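Long-range contact in basic helix-loop-helix, putative, expressed (Oryza sativa subsp. japonica, PDB 5LW0), which binds ADP-ribose through its macrodomain and probably takes part in DNA interstrand crosslink repair: residues L152-K157 with P172-S177. Sequence-based numbering, arbitrary orientation.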
ATOM      1  N   LEU A 152      10.449   0.887 -13.508  1.00 23.37           N
ATOM      2  CA  LEU A 152       9.281   1.440 -12.793  1.00 21.20           C
ATOM      3  C   LEU A 152       9.156   2.926 -13.028  1.00 22.57           C
ATOM      4  O   LEU A 152       8.046   3.439 -13.248  1.00 20.24           O
ATOM      5  CB  LEU A 152       9.363   1.131 -11.306  1.00 21.32           C
ATOM      6  CG  LEU A 152       8.210   1.748 -10.510  1.00 20.79           C
ATOM      7  CD1 LEU A 152       6.901   1.214 -11.032  1.00 19.29           C
ATOM      8  CD2 LEU A 152       8.417   1.434  -9.027  1.00 19.85           C
ATOM      9  N   GLN A 153      10.284   3.641 -13.085  1.00 20.61           N
ATOM     10  CA  GLN A 153      10.221   5.098 -13.369  1.00 24.07           C
ATOM     11  C   GLN A 153       9.700   5.338 -14.831  1.00 24.78           C
ATOM     12  O   GLN A 153       8.816   6.168 -15.051  1.00 23.83           O
ATOM     13  CB  GLN A 153      11.559   5.796 -13.071  1.00 26.97           C
ATOM     14  CG  GLN A 153      11.443   7.293 -13.208  1.00 30.68           C
ATOM     15  CD  GLN A 153      12.606   8.062 -12.591  1.00 37.16           C
ATOM     16  OE1 GLN A 153      13.733   7.564 -12.517  1.00 38.50           O
ATOM     17  NE2 GLN A 153      12.312   9.252 -12.095  1.00 35.44           N
ATOM     18  N   ARG A 154      10.183   4.545 -15.803  1.00 23.31           N
ATOM     19  CA  ARG A 154       9.663   4.624 -17.175  1.00 26.64           C
ATOM     20  C   ARG A 154       8.160   4.356 -17.260  1.00 23.92           C
ATOM     21  O   ARG A 154       7.414   5.120 -17.859  1.00 23.60           O
ATOM     22  CB  ARG A 154      10.430   3.664 -18.096  1.00 31.11           C
ATOM     23  CG  ARG A 154      10.106   3.808 -19.563  1.00 39.94           C
ATOM     24  CD  ARG A 154      10.947   2.848 -20.418  1.00 44.09           C
ATOM     25  NE  ARG A 154      10.497   1.455 -20.314  1.00 51.37           N
ATOM     26  CZ  ARG A 154      11.131   0.490 -19.630  1.00 52.88           C
ATOM     27  NH1 ARG A 154      10.627  -0.729 -19.614  1.00 56.59           N
ATOM     28  NH2 ARG A 154      12.267   0.737 -18.949  1.00 53.37           N
ATOM     29  N   ALA A 155       7.712   3.310 -16.564  1.00 22.71           N
ATOM     30  CA  ALA A 155       6.333   2.936 -16.629  1.00 22.20           C
ATOM     31  C   ALA A 155       5.449   3.934 -15.912  1.00 20.32           C
ATOM     32  O   ALA A 155       4.327   4.255 -16.390  1.00 21.54           O
ATOM     33  CB  ALA A 155       6.157   1.555 -16.054  1.00 20.73           C
ATOM     34  N   THR A 156       5.936   4.469 -14.814  1.00 20.86           N
ATOM     35  CA  THR A 156       5.129   5.395 -14.007  1.00 20.59           C
ATOM     36  C   THR A 156       4.899   6.696 -14.793  1.00 22.43           C
ATOM     37  O   THR A 156       3.763   7.221 -14.838  1.00 21.85           O
ATOM     38  CB  THR A 156       5.820   5.682 -12.674  1.00 20.23           C
ATOM     39  OG1 THR A 156       5.931   4.479 -11.904  1.00 19.32           O
ATOM     40  CG2 THR A 156       5.091   6.732 -11.912  1.00 22.01           C
ATOM     41  N   LYS A 157       5.954   7.188 -15.464  1.00 24.56           N
ATOM     42  CA  LYS A 157       5.850   8.413 -16.277  1.00 29.17           C
ATOM     43  C   LYS A 157       4.818   8.302 -17.419  1.00 26.88           C
ATOM     44  O   LYS A 157       4.230   9.287 -17.807  1.00 28.87           O
ATOM     45  CB  LYS A 157       7.222   8.771 -16.887  1.00 33.35           C
ATOM     46  CG  LYS A 157       8.193   9.340 -15.895  1.00 39.21           C
ATOM     47  CD  LYS A 157       9.371   9.962 -16.644  1.00 46.26           C
ATOM     48  CE  LYS A 157      10.682   9.497 -16.091  1.00 50.08           C
ATOM     49  NZ  LYS A 157      10.916  10.066 -14.751  1.00 55.54           N
ATOM     50  N   PRO A 172       1.574  -0.783 -14.524  1.00 18.31           N
ATOM     51  CA  PRO A 172       2.049  -2.134 -14.805  1.00 19.59           C
ATOM     52  C   PRO A 172       3.551  -2.194 -14.810  1.00 19.22           C
ATOM     53  O   PRO A 172       4.198  -1.283 -15.311  1.00 19.73           O
ATOM     54  CB  PRO A 172       1.510  -2.440 -16.214  1.00 22.11           C
ATOM     55  CG  PRO A 172       0.702  -1.295 -16.603  1.00 25.18           C
ATOM     56  CD  PRO A 172       0.968  -0.147 -15.683  1.00 20.35           C
ATOM     57  N   LEU A 173       4.101  -3.213 -14.160  1.00 20.59           N
ATOM     58  CA  LEU A 173       5.549  -3.338 -13.993  1.00 20.63           C
ATOM     59  C   LEU A 173       6.098  -4.241 -15.120  1.00 24.53           C
ATOM     60  O   LEU A 173       5.700  -5.386 -15.204  1.00 23.30           O
ATOM     61  CB  LEU A 173       5.876  -3.988 -12.638  1.00 20.59           C
ATOM     62  CG  LEU A 173       7.355  -4.132 -12.330  1.00 20.37           C
ATOM     63  CD1 LEU A 173       8.073  -2.805 -12.245  1.00 21.95           C
ATOM     64  CD2 LEU A 173       7.608  -4.929 -11.072  1.00 22.61           C
ATOM     65  N   PRO A 174       6.976  -3.690 -15.991  1.00 25.79           N
ATOM     66  CA  PRO A 174       7.514  -4.506 -17.078  1.00 28.43           C
ATOM     67  C   PRO A 174       8.133  -5.789 -16.606  1.00 26.49           C
ATOM     68  O   PRO A 174       8.757  -5.834 -15.542  1.00 26.03           O
ATOM     69  CB  PRO A 174       8.569  -3.589 -17.687  1.00 31.23           C
ATOM     70  CG  PRO A 174       8.052  -2.226 -17.418  1.00 32.45           C
ATOM     71  CD  PRO A 174       7.482  -2.336 -16.030  1.00 28.49           C
ATOM     72  N   SER A 175       7.965  -6.852 -17.392  1.00 29.13           N
ATOM     73  CA  SER A 175       8.456  -8.158 -17.023  1.00 32.28           C
ATOM     74  C   SER A 175       9.986  -8.197 -16.904  1.00 33.10           C
ATOM     75  O   SER A 175      10.555  -9.049 -16.230  1.00 31.86           O
ATOM     76  CB  SER A 175       7.980  -9.167 -18.039  1.00 39.32           C
ATOM     77  OG  SER A 175       8.035 -10.449 -17.500  1.00 54.41           O
ATOM     78  N   THR A 176      10.643  -7.228 -17.499  1.00 29.52           N
ATOM     79  CA  THR A 176      12.098  -7.133 -17.411  1.00 30.92           C
ATOM     80  C   THR A 176      12.583  -6.666 -16.045  1.00 30.28           C
ATOM     81  O   THR A 176      13.778  -6.718 -15.736  1.00 28.83           O
ATOM     82  CB  THR A 176      12.626  -6.131 -18.478  1.00 33.20           C
ATOM     83  OG1 THR A 176      11.876  -4.920 -18.409  1.00 32.66           O
ATOM     84  CG2 THR A 176      12.487  -6.696 -19.868  1.00 34.41           C
ATOM     85  N   SER A 177      11.662  -6.191 -15.188  1.00 24.36           N
ATOM     86  CA  SER A 177      12.074  -5.702 -13.892  1.00 24.30           C
ATOM     87  C   SER A 177      12.526  -6.853 -13.013  1.00 24.75           C
ATOM     88  O   SER A 177      11.820  -7.841 -12.900  1.00 23.10           O
ATOM     89  CB  SER A 177      10.914  -4.977 -13.198  1.00 23.64           C
ATOM     90  OG  SER A 177      11.306  -4.621 -11.892  1.00 23.06           O
TER
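The carbonyl oxygen of L152, whose side chain packs against L173, takes two bonds from T156. The fold is the macrodomain, with helices packed around a mixed beta-sheet. Here helix 150-159 meets the loop that leaves edge strand 167-172 and leads into helix 178-183. The backbone N of T156 lies 2.8 Å from L152 O, the ordinary helical bond. T156 OG1 donates to L152 O over 2.7 Å, from the other face of the carbonyl plane and 40° out of it. T156 OG1 is also hydrogen-bonded to H190 NE2, so this helix is tied to strand 187-192.

The contact is small and rests on van der Waals packing, burying 216 Å² in all. A155 lies at its middle. Its CB is 3.5 Å from P172 O and 4.1 Å from P174 CD, so the methyl packs against the P172 carbonyl and the P174 ring. On the buried side, L152 CB meets L173 CD1 at 4.2 Å. On the exposed side, R154 extends with CG anti to the backbone N (chi1 -172°). A bend at chi3 (74°) then turns the guanidinium toward P174. D151 links the arginine to the loop, since its OD1 forms a salt bridge with R154 NH2 and its OD2 is hydrogen-bonded to T176 OG1.

The loop is shaped by a type I turn from P174 to S177, closed by S177 N to P174 O at 2.9 Å. S177 is the N-cap of helix 178-183, with OG bonded to L179 N and also to A148 O. The L152 side chain is about 12 Å from the bound ADP-ribose, so this contact joins helix 150-159 to the loop away from the ligand. On the solvent side, R154 NH1 approaches the P174 ring obliquely, 3.7 Å from CG.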